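Local coordinates for protein ribonuclease S-F11 (Nicotiana alata, PDB 1IOO) that cleaves RNA as a secreted stylar ribonuclease of the T2 family and is associated with gametophytic self-incompatibility, the rejection of self pollen, at residues 12-17 against 162-167; 53-58 against 100-105; 67-72 against 82-87. One frame throughout, in Å; residues are numbered along the deposited sequence.

Contact 1 of 3, residues 12-17 against 162-167; sequences PASFCY and ELYEIG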
loop_
_atom_site.group_PDB
_atom_site.type_symbol
_atom_site.label_atom_id
_atom_site.label_comp_id
_atom_site.label_asym_id
_atom_site.label_seq_id
_atom_site.Cartn_x
_atom_site.Cartn_y
_atom_site.Cartn_z
ATOM N N PRO A 12 5.137 -1.091 -8.051
ATOM C CA PRO A 12 5.709 -0.044 -8.907
ATOM C C PRO A 12 5.552 -0.186 -10.408
ATOM O O PRO A 12 5.153 0.767 -11.082
ATOM C CB PRO A 12 7.160 0.019 -8.453
ATOM C CG PRO A 12 7.028 -0.268 -6.986
ATOM C CD PRO A 12 6.105 -1.470 -7.009
ATOM N N ALA A 13 5.868 -1.358 -10.944
ATOM C CA ALA A 13 5.751 -1.561 -12.380
ATOM C C ALA A 13 4.342 -1.241 -12.866
ATOM O O ALA A 13 4.163 -0.634 -13.922
ATOM C CB ALA A 13 6.133 -2.983 -12.739
ATOM N N SER A 14 3.340 -1.647 -12.094
ATOM C CA SER A 14 1.960 -1.377 -12.463
ATOM C C SER A 14 1.615 0.096 -12.249
ATOM O O SER A 14 0.993 0.729 -13.102
ATOM C CB SER A 14 1.010 -2.257 -11.648
ATOM O OG SER A 14 -0.332 -2.080 -12.066
ATOM N N PHE A 15 2.024 0.645 -11.110
ATOM C CA PHE A 15 1.730 2.037 -10.816
ATOM C C PHE A 15 2.284 2.964 -11.894
ATOM O O PHE A 15 1.610 3.899 -12.319
ATOM C CB PHE A 15 2.322 2.449 -9.463
ATOM C CG PHE A 15 2.008 3.867 -9.079
ATOM C CD1 PHE A 15 0.859 4.165 -8.354
ATOM C CD2 PHE A 15 2.836 4.906 -9.485
ATOM C CE1 PHE A 15 0.536 5.484 -8.038
ATOM C CE2 PHE A 15 2.529 6.229 -9.181
ATOM C CZ PHE A 15 1.374 6.520 -8.455
ATOM N N CYS A 16 3.505 2.696 -12.344
ATOM C CA CYS A 16 4.145 3.563 -13.328
ATOM C C CYS A 16 3.638 3.310 -14.744
ATOM O O CYS A 16 3.957 4.065 -15.668
ATOM C CB CYS A 16 5.658 3.435 -13.234
ATOM S SG CYS A 16 6.244 4.157 -11.667
ATOM N N TYR A 17 2.853 2.254 -14.919
ATOM C CA TYR A 17 2.266 1.976 -16.221
ATOM C C TYR A 17 0.911 2.668 -16.345
ATOM O O TYR A 17 0.491 3.049 -17.438
ATOM C CB TYR A 17 2.079 0.468 -16.426
ATOM C CG TYR A 17 1.909 0.072 -17.876
ATOM C CD1 TYR A 17 2.999 0.077 -18.748
ATOM C CD2 TYR A 17 0.664 -0.301 -18.380
ATOM C CE1 TYR A 17 2.858 -0.280 -20.082
ATOM C CE2 TYR A 17 0.512 -0.659 -19.724
ATOM C CZ TYR A 17 1.613 -0.647 -20.562
ATOM O OH TYR A 17 1.483 -1.018 -21.880
ATOM N N GLU A 162 -4.725 -6.174 -14.082
ATOM C CA GLU A 162 -3.386 -6.433 -13.598
ATOM C C GLU A 162 -3.259 -6.096 -12.126
ATOM O O GLU A 162 -3.998 -5.262 -11.603
ATOM C CB GLU A 162 -2.353 -5.649 -14.405
ATOM C CG GLU A 162 -2.424 -4.145 -14.288
ATOM C CD GLU A 162 -1.338 -3.484 -15.109
ATOM O OE1 GLU A 162 -0.205 -3.338 -14.603
ATOM O OE2 GLU A 162 -1.616 -3.135 -16.273
ATOM N N LEU A 163 -2.335 -6.773 -11.453
ATOM C CA LEU A 163 -2.101 -6.530 -10.038
ATOM C C LEU A 163 -1.567 -5.126 -9.845
ATOM O O LEU A 163 -0.483 -4.799 -10.320
ATOM C CB LEU A 163 -1.112 -7.561 -9.491
ATOM C CG LEU A 163 -0.905 -7.561 -7.975
ATOM C CD1 LEU A 163 -2.219 -7.870 -7.266
ATOM C CD2 LEU A 163 0.143 -8.601 -7.618
ATOM N N TYR A 164 -2.328 -4.299 -9.136
ATOM C CA TYR A 164 -1.974 -2.898 -8.949
ATOM C C TYR A 164 -1.503 -2.619 -7.525
ATOM O O TYR A 164 -0.458 -1.996 -7.312
ATOM C CB TYR A 164 -3.210 -2.065 -9.280
ATOM C CG TYR A 164 -3.007 -0.579 -9.285
ATOM C CD1 TYR A 164 -2.245 0.035 -10.276
ATOM C CD2 TYR A 164 -3.626 0.224 -8.331
ATOM C CE1 TYR A 164 -2.108 1.419 -10.324
ATOM C CE2 TYR A 164 -3.495 1.609 -8.364
ATOM C CZ TYR A 164 -2.739 2.200 -9.364
ATOM O OH TYR A 164 -2.628 3.570 -9.420
ATOM N N GLU A 165 -2.284 -3.075 -6.551
ATOM C CA GLU A 165 -1.954 -2.884 -5.143
ATOM C C GLU A 165 -2.442 -4.059 -4.313
ATOM O O GLU A 165 -3.359 -4.774 -4.710
ATOM C CB GLU A 165 -2.632 -1.625 -4.581
ATOM C CG GLU A 165 -2.319 -0.325 -5.281
ATOM C CD GLU A 165 -3.183 0.821 -4.766
ATOM O OE1 GLU A 165 -4.370 0.583 -4.454
ATOM O OE2 GLU A 165 -2.683 1.960 -4.689
ATOM N N ILE A 166 -1.810 -4.259 -3.164
ATOM C CA ILE A 166 -2.231 -5.287 -2.236
ATOM C C ILE A 166 -2.454 -4.683 -0.869
ATOM O O ILE A 166 -1.589 -3.986 -0.345
ATOM C CB ILE A 166 -1.191 -6.414 -2.100
ATOM C CG1 ILE A 166 -1.047 -7.139 -3.435
ATOM C CG2 ILE A 166 -1.628 -7.400 -1.011
ATOM C CD1 ILE A 166 0.048 -8.189 -3.437
ATOM N N GLY A 167 -3.632 -4.928 -0.307
ATOM C CA GLY A 167 -3.922 -4.406 1.010
ATOM C C GLY A 167 -3.908 -5.507 2.049
ATOM O O GLY A 167 -4.388 -6.619 1.818
#
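Helix 12-17 and strand 162-167 cross at -113°, their axes 7.4 Å apart at closest approach, and the CA atoms of Ser14 and Tyr164 are the closest pair, 5.5 Å apart. Ser14 points at the strand, its OG set anti to the backbone N (chi1 -176°), and donates a hydrogen bond of 2.8 Å to OE1 of Glu162. The hydroxyl reaches this oxygen from above the carboxylate, about 45° out of its plane. The same OG lies at the edge of the Tyr164 ring, in its plane, 3.4 Å from CD1 of Tyr164, while the CB of Ser14 rests 3.2 Å from the carbonyl O of Leu163. One small side chain is therefore lodged between a carboxylate, a ring edge and the strand backbone. Phe15 and Tyr164 meet at a slant, and OH of Tyr164 lies 3.7 Å from CD1 of Phe15; it is hydrogen-bonded to ND2 of Asn19, just beyond the helical segment. Glu162 has a second partner, since its OE2 forms a salt bridge with Arg195, whose charge would be expected to stabilise the ionised carboxylate. Tyr164 and Glu165 form a classic beta bulge opposite Lys152 on strand 150-154. Strand 4-10 pairs antiparallel with strand 162-170, and its Thr10 touches both Phe15 and Glu165, so the helix packs against the sheet close to the strand that precedes it.

Contact 2 of 3, residues 53-58 against 100-105; sequences SYFTGK and NQNTYF
Phe55 is the tight centre of this contact, its ring bordered by Gln101 over one face and by Phe105 and Asn102 at the edge. It meets Phe105 edge to face: the planes stand at 75°, the centroids are 5.0 Å apart, and the rim atom CZ of Phe55 comes within 3.5 Å of CD1 of Phe105. Gln101 occupies one face of the Phe55 ring, with its NE2 3.2 Å from CZ of Phe55 and displaced toward the rim. Ring and amide planes are nearly perpendicular, so the amide stands upright on the ring instead of stacking flat.

That orientation is fixed by the backbone of Ser53, which the amide grips from both of its ends. NE2 of Gln101 donates to the carbonyl O of Ser53 over 2.7 Å, in the carbonyl plane and on a lone pair, and OE1 of Gln101 accepts from the N of Ser53 over 2.8 Å at 174°. The extended side chain, with CG anti to the backbone N (chi1 -173°), carries the amide across to the loop, and the paired bonds hold it against rotation.

Gln101 is the first residue of helix 101-113, whose start is closed by a capping box: Thr103 N donates to OD1 of the N-cap residue Asn100, and Asn100 N to OG1 of Thr103. Leu63 of helix 57-66 touches both Phe55 and Phe105, and Trp67 meets the Phe105 ring.

The outer side is much looser. Asn102, an exposed residue, brings ND2 to 3.3 Å from CE2 of Phe55 at the edge of the ring. At the exposed Ser53 a water molecule joins the two segments, donating to OE1 of Gln101 over 2.9 Å, and is also hydrogen-bonded to OG of Ser53.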
loop_
_atom_site.group_PDB
_atom_site.type_symbol
_atom_site.label_atom_id
_atom_site.label_comp_id
_atom_site.label_asym_id
_atom_site.label_seq_id
_atom_site.Cartn_x
_atom_site.Cartn_y
_atom_site.Cartn_z
ATOM N N SER A 53 5.313 17.861 9.801
ATOM C CA SER A 53 6.689 18.307 9.915
ATOM C C SER A 53 7.547 17.551 8.918
ATOM O O SER A 53 7.387 16.345 8.754
ATOM C CB SER A 53 7.207 18.064 11.331
ATOM O OG SER A 53 6.416 18.765 12.271
ATOM N N TYR A 54 8.442 18.252 8.235
ATOM C CA TYR A 54 9.265 17.607 7.228
ATOM C C TYR A 54 10.320 16.700 7.848
ATOM O O TYR A 54 11.063 17.101 8.743
ATOM C CB TYR A 54 9.878 18.667 6.303
ATOM C CG TYR A 54 8.803 19.448 5.571
ATOM C CD1 TYR A 54 8.169 20.538 6.174
ATOM C CD2 TYR A 54 8.360 19.049 4.310
ATOM C CE1 TYR A 54 7.117 21.209 5.540
ATOM C CE2 TYR A 54 7.307 19.710 3.669
ATOM C CZ TYR A 54 6.692 20.787 4.291
ATOM O OH TYR A 54 5.647 21.435 3.668
ATOM N N PHE A 55 10.357 15.459 7.373
ATOM C CA PHE A 55 11.311 14.469 7.858
ATOM C C PHE A 55 12.725 14.756 7.359
ATOM O O PHE A 55 12.924 15.370 6.308
ATOM C CB PHE A 55 10.913 13.065 7.392
ATOM C CG PHE A 55 9.677 12.520 8.064
ATOM C CD1 PHE A 55 8.530 12.237 7.323
ATOM C CD2 PHE A 55 9.674 12.249 9.431
ATOM C CE1 PHE A 55 7.397 11.689 7.929
ATOM C CE2 PHE A 55 8.546 11.703 10.047
ATOM C CZ PHE A 55 7.407 11.420 9.293
ATOM N N THR A 56 13.703 14.302 8.132
ATOM C CA THR A 56 15.107 14.457 7.782
ATOM C C THR A 56 15.889 13.212 8.168
ATOM O O THR A 56 15.348 12.297 8.787
ATOM C CB THR A 56 15.768 15.653 8.517
ATOM O OG1 THR A 56 15.707 15.438 9.934
ATOM C CG2 THR A 56 15.066 16.956 8.169
ATOM N N GLY A 57 17.156 13.174 7.772
ATOM C CA GLY A 57 18.023 12.062 8.128
ATOM C C GLY A 57 17.597 10.642 7.809
ATOM O O GLY A 57 17.201 10.335 6.684
ATOM N N LYS A 58 17.682 9.770 8.811
ATOM C CA LYS A 58 17.355 8.357 8.633
ATOM C C LYS A 58 15.914 8.146 8.194
ATOM O O LYS A 58 15.660 7.413 7.238
ATOM C CB LYS A 58 17.606 7.568 9.922
ATOM C CG LYS A 58 17.368 6.070 9.769
ATOM C CD LYS A 58 17.559 5.340 11.088
ATOM C CE LYS A 58 17.402 3.834 10.927
ATOM N NZ LYS A 58 16.040 3.434 10.472
ATOM N N ASN A 100 1.344 9.411 16.525
ATOM C CA ASN A 100 1.725 10.754 16.150
ATOM C C ASN A 100 2.361 10.681 14.769
ATOM O O ASN A 100 2.437 9.593 14.198
ATOM C CB ASN A 100 2.673 11.394 17.180
ATOM C CG ASN A 100 3.908 10.561 17.449
ATOM O OD1 ASN A 100 4.616 10.161 16.529
ATOM N ND2 ASN A 100 4.184 10.312 18.725
ATOM N N GLN A 101 2.803 11.798 14.210
ATOM C CA GLN A 101 3.369 11.733 12.867
ATOM C C GLN A 101 4.509 10.720 12.785
ATOM O O GLN A 101 4.568 9.908 11.862
ATOM C CB GLN A 101 3.879 13.091 12.402
ATOM C CG GLN A 101 4.301 13.060 10.943
ATOM C CD GLN A 101 4.925 14.354 10.490
ATOM O OE1 GLN A 101 4.499 15.434 10.898
ATOM N NE2 GLN A 101 5.933 14.259 9.631
ATOM N N ASN A 102 5.406 10.763 13.763
ATOM C CA ASN A 102 6.566 9.882 13.773
ATOM C C ASN A 102 6.187 8.406 13.920
ATOM O O ASN A 102 6.737 7.556 13.218
ATOM C CB ASN A 102 7.529 10.285 14.891
ATOM C CG ASN A 102 8.270 11.569 14.585
ATOM O OD1 ASN A 102 8.928 12.144 15.452
ATOM N ND2 ASN A 102 8.182 12.020 13.339
ATOM N N THR A 103 5.266 8.091 14.826
ATOM C CA THR A 103 4.906 6.690 15.033
ATOM C C THR A 103 3.970 6.177 13.943
ATOM O O THR A 103 3.908 4.975 13.698
ATOM C CB THR A 103 4.324 6.452 16.428
ATOM O OG1 THR A 103 3.172 7.266 16.623
ATOM C CG2 THR A 103 5.365 6.803 17.482
ATOM N N TYR A 104 3.249 7.079 13.284
ATOM C CA TYR A 104 2.399 6.676 12.172
ATOM C C TYR A 104 3.261 6.212 10.997
ATOM O O TYR A 104 3.069 5.117 10.459
ATOM C CB TYR A 104 1.494 7.835 11.746
ATOM C CG TYR A 104 0.760 7.602 10.441
ATOM C CD1 TYR A 104 1.199 8.200 9.263
ATOM C CD2 TYR A 104 -0.384 6.804 10.391
ATOM C CE1 TYR A 104 0.516 8.019 8.062
ATOM C CE2 TYR A 104 -1.080 6.610 9.188
ATOM C CZ TYR A 104 -0.620 7.226 8.027
ATOM O OH TYR A 104 -1.278 7.053 6.827
ATOM N N PHE A 105 4.233 7.033 10.613
ATOM C CA PHE A 105 5.128 6.639 9.537
ATOM C C PHE A 105 6.033 5.488 9.975
ATOM O O PHE A 105 6.345 4.603 9.182
ATOM C CB PHE A 105 5.944 7.833 9.037
ATOM C CG PHE A 105 5.168 8.741 8.129
ATOM C CD1 PHE A 105 4.428 9.807 8.639
ATOM C CD2 PHE A 105 5.124 8.488 6.764
ATOM C CE1 PHE A 105 3.654 10.606 7.805
ATOM C CE2 PHE A 105 4.351 9.278 5.913
ATOM C CZ PHE A 105 3.613 10.340 6.435
HETATM O O HOH W 1 4.830 16.525 13.580
#

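Contact 3 of 3, residues 67-72 against 82-87; sequences WMQLKF and PSWKYQ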
loop_
_atom_site.group_PDB
_atom_site.type_symbol
_atom_site.label_atom_id
_atom_site.label_comp_id
_atom_site.label_asym_id
_atom_site.label_seq_id
_atom_site.Cartn_x
_atom_site.Cartn_y
_atom_site.Cartn_z
ATOM N N TRP A 67 8.712 4.096 0.992
ATOM C CA TRP A 67 7.495 4.823 0.632
ATOM C C TRP A 67 7.814 5.818 -0.475
ATOM O O TRP A 67 7.398 6.974 -0.442
ATOM C CB TRP A 67 6.942 5.567 1.859
ATOM C CG TRP A 67 5.476 5.963 1.773
ATOM C CD1 TRP A 67 4.789 6.379 0.662
ATOM C CD2 TRP A 67 4.549 6.040 2.864
ATOM N NE1 TRP A 67 3.494 6.711 0.999
ATOM C CE2 TRP A 67 3.322 6.513 2.343
ATOM C CE3 TRP A 67 4.638 5.757 4.232
ATOM C CZ2 TRP A 67 2.192 6.708 3.144
ATOM C CZ3 TRP A 67 3.516 5.951 5.029
ATOM C CH2 TRP A 67 2.309 6.423 4.481
ATOM N N MET A 68 8.567 5.352 -1.464
ATOM C CA MET A 68 8.995 6.209 -2.551
ATOM C C MET A 68 7.823 6.930 -3.192
ATOM O O MET A 68 6.812 6.315 -3.535
ATOM C CB MET A 68 9.747 5.394 -3.606
ATOM C CG MET A 68 10.521 6.255 -4.593
ATOM S SD MET A 68 11.490 5.299 -5.773
ATOM C CE MET A 68 12.794 4.625 -4.721
ATOM N N GLN A 69 7.953 8.246 -3.319
ATOM C CA GLN A 69 6.932 9.059 -3.967
ATOM C C GLN A 69 7.191 9.057 -5.471
ATOM O O GLN A 69 7.849 9.944 -6.011
ATOM C CB GLN A 69 6.973 10.462 -3.372
ATOM C CG GLN A 69 6.840 10.437 -1.844
ATOM C CD GLN A 69 7.141 11.771 -1.201
ATOM O OE1 GLN A 69 6.237 12.503 -0.799
ATOM N NE2 GLN A 69 8.424 12.099 -1.103
ATOM N N LEU A 70 6.680 8.015 -6.116
ATOM C CA LEU A 70 6.913 7.720 -7.527
ATOM C C LEU A 70 6.527 8.843 -8.490
ATOM O O LEU A 70 7.099 8.933 -9.572
ATOM C CB LEU A 70 6.155 6.445 -7.902
ATOM C CG LEU A 70 6.564 5.202 -7.105
ATOM C CD1 LEU A 70 5.618 4.056 -7.432
ATOM C CD2 LEU A 70 8.005 4.837 -7.433
ATOM N N LYS A 71 5.575 9.689 -8.119
ATOM C CA LYS A 71 5.099 10.731 -9.040
ATOM C C LYS A 71 5.982 11.980 -9.059
ATOM O O LYS A 71 5.795 12.849 -9.914
ATOM C CB LYS A 71 3.669 11.135 -8.672
ATOM C CG LYS A 71 2.635 10.058 -8.944
ATOM C CD LYS A 71 1.467 10.132 -7.972
ATOM C CE LYS A 71 0.702 11.437 -8.070
ATOM N NZ LYS A 71 -0.437 11.448 -7.100
ATOM N N PHE A 72 6.947 12.076 -8.153
ATOM C CA PHE A 72 7.768 13.281 -8.088
ATOM C C PHE A 72 9.249 12.993 -8.184
ATOM O O PHE A 72 9.713 11.907 -7.834
ATOM C CB PHE A 72 7.501 14.033 -6.774
ATOM C CG PHE A 72 6.070 14.431 -6.583
ATOM C CD1 PHE A 72 5.147 13.546 -6.031
ATOM C CD2 PHE A 72 5.638 15.692 -6.979
ATOM C CE1 PHE A 72 3.812 13.916 -5.878
ATOM C CE2 PHE A 72 4.310 16.070 -6.830
ATOM C CZ PHE A 72 3.396 15.187 -6.282
ATOM N N PRO A 82 5.529 15.913 -0.784
ATOM C CA PRO A 82 4.115 16.092 -1.127
ATOM C C PRO A 82 3.183 14.914 -0.852
ATOM O O PRO A 82 2.074 15.104 -0.350
ATOM C CB PRO A 82 4.168 16.467 -2.604
ATOM C CG PRO A 82 5.357 15.711 -3.096
ATOM C CD PRO A 82 6.370 15.913 -1.996
ATOM N N SER A 83 3.613 13.703 -1.186
ATOM C CA SER A 83 2.750 12.545 -1.004
ATOM C C SER A 83 2.659 12.122 0.448
ATOM O O SER A 83 1.585 11.749 0.915
ATOM C CB SER A 83 3.204 11.387 -1.886
ATOM O OG SER A 83 3.102 11.774 -3.242
ATOM N N TRP A 84 3.779 12.163 1.164
ATOM C CA TRP A 84 3.752 11.813 2.573
ATOM C C TRP A 84 2.854 12.775 3.336
ATOM O O TRP A 84 2.071 12.360 4.190
ATOM C CB TRP A 84 5.163 11.817 3.171
ATOM C CG TRP A 84 6.072 10.845 2.490
ATOM C CD1 TRP A 84 5.705 9.675 1.866
ATOM C CD2 TRP A 84 7.492 10.965 2.313
ATOM N NE1 TRP A 84 6.809 9.079 1.304
ATOM C CE2 TRP A 84 7.914 9.844 1.562
ATOM C CE3 TRP A 84 8.448 11.913 2.710
ATOM C CZ2 TRP A 84 9.250 9.644 1.196
ATOM C CZ3 TRP A 84 9.784 11.713 2.343
ATOM C CH2 TRP A 84 10.166 10.585 1.594
ATOM N N LYS A 85 2.957 14.062 3.010
ATOM C CA LYS A 85 2.127 15.068 3.659
ATOM C C LYS A 85 0.648 14.827 3.365
ATOM O O LYS A 85 -0.183 14.847 4.268
ATOM C CB LYS A 85 2.497 16.485 3.196
ATOM C CG LYS A 85 1.620 17.555 3.857
ATOM C CD LYS A 85 1.765 18.932 3.221
ATOM C CE LYS A 85 3.120 19.539 3.469
ATOM N NZ LYS A 85 3.118 20.956 3.001
ATOM N N TYR A 86 0.325 14.591 2.100
ATOM C CA TYR A 86 -1.061 14.359 1.713
ATOM C C TYR A 86 -1.636 13.143 2.429
ATOM O O TYR A 86 -2.743 13.191 2.971
ATOM C CB TYR A 86 -1.162 14.150 0.202
ATOM C CG TYR A 86 -2.573 13.975 -0.293
ATOM C CD1 TYR A 86 -3.529 14.974 -0.095
ATOM C CD2 TYR A 86 -2.955 12.826 -0.976
ATOM C CE1 TYR A 86 -4.831 14.830 -0.572
ATOM C CE2 TYR A 86 -4.254 12.671 -1.460
ATOM C CZ TYR A 86 -5.183 13.676 -1.257
ATOM O OH TYR A 86 -6.460 13.546 -1.760
ATOM N N GLN A 87 -0.872 12.056 2.446
ATOM C CA GLN A 87 -1.320 10.825 3.082
ATOM C C GLN A 87 -1.499 11.007 4.583
ATOM O O GLN A 87 -2.420 10.445 5.175
ATOM C CB GLN A 87 -0.326 9.690 2.798
ATOM C CG GLN A 87 -0.327 9.240 1.335
ATOM C CD GLN A 87 -1.648 8.613 0.901
ATOM O OE1 GLN A 87 -2.084 8.792 -0.236
ATOM N NE2 GLN A 87 -2.278 7.863 1.796
HETATM O O HOH W 2 3.859 9.923 -5.293
#
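The Trp84 indole carries the Gln69 side chain on one face and the backbone carbonyl of Trp67 at its edge. The Gln69 amide lies almost parallel to the ring, 8° from its plane, with NE2 3.5 Å from CZ2 of Trp84, while its CG makes a CH-pi contact with the five-membered ring. In turn Trp84 directs its own edge at a face of Trp67, CD1 to CD1 3.6 Å, with the five-membered rings at 74° in a T-shaped pair. A second ring, that of Phe72, receives CG of Pro82 almost exactly over its centre, 3.5 Å from the centroid and 6° off the normal.

Polar bonds lock this layering. NE1 of Trp84 donates to the O of Trp67 over 2.8 Å, the acceptor lying close to the indole plane. OE1 of Gln69 takes two backbone donors from the first turn of the helix, the N of Ser83 at 2.9 Å and the N of Trp84 at 3.2 Å, both tilted from the carbonyl plane. Gln69 NE2 is bound to the O of Gly77, so both ends of the amide are held, which restrains its turning about the CG-CD bond. A water hydrogen-bonded to OG of Ser83 also reaches Lys71 N, but weakly.

CB of Gln87 packs 3.9 Å from CZ2 of Trp67, and the side chain of Gln87 is a close neighbour of His91, the proton acceptor. Gln69 and Leu70 probably contribute to binding the 3'-phosphate end of the RNA, and Gln87 probably belongs to the active site, so the loop and helix 82-92 meet here at the active site of a T2 ribonuclease.

In the fold
Contacts 2 and 3 are nested within the long chain loop closed by contact 1, and contact 3 lies inside the loop closed by contact 2. The centres of contacts 2 and 3 are about 13 Å apart, and they touch through Phe105 against Trp67 and Trp84; their helices 82-92 and 101-113 follow each other in the chain. Contact 1, on the antiparallel sheet, lies about 16 Å from contact 3 and about 26 Å from contact 2, both centre to centre, the latter across the centre of the chain. Phe15 packs on Leu70 and Lys71, so contact 3 touches both others and links the sheet-side helix to the helical part around the active site.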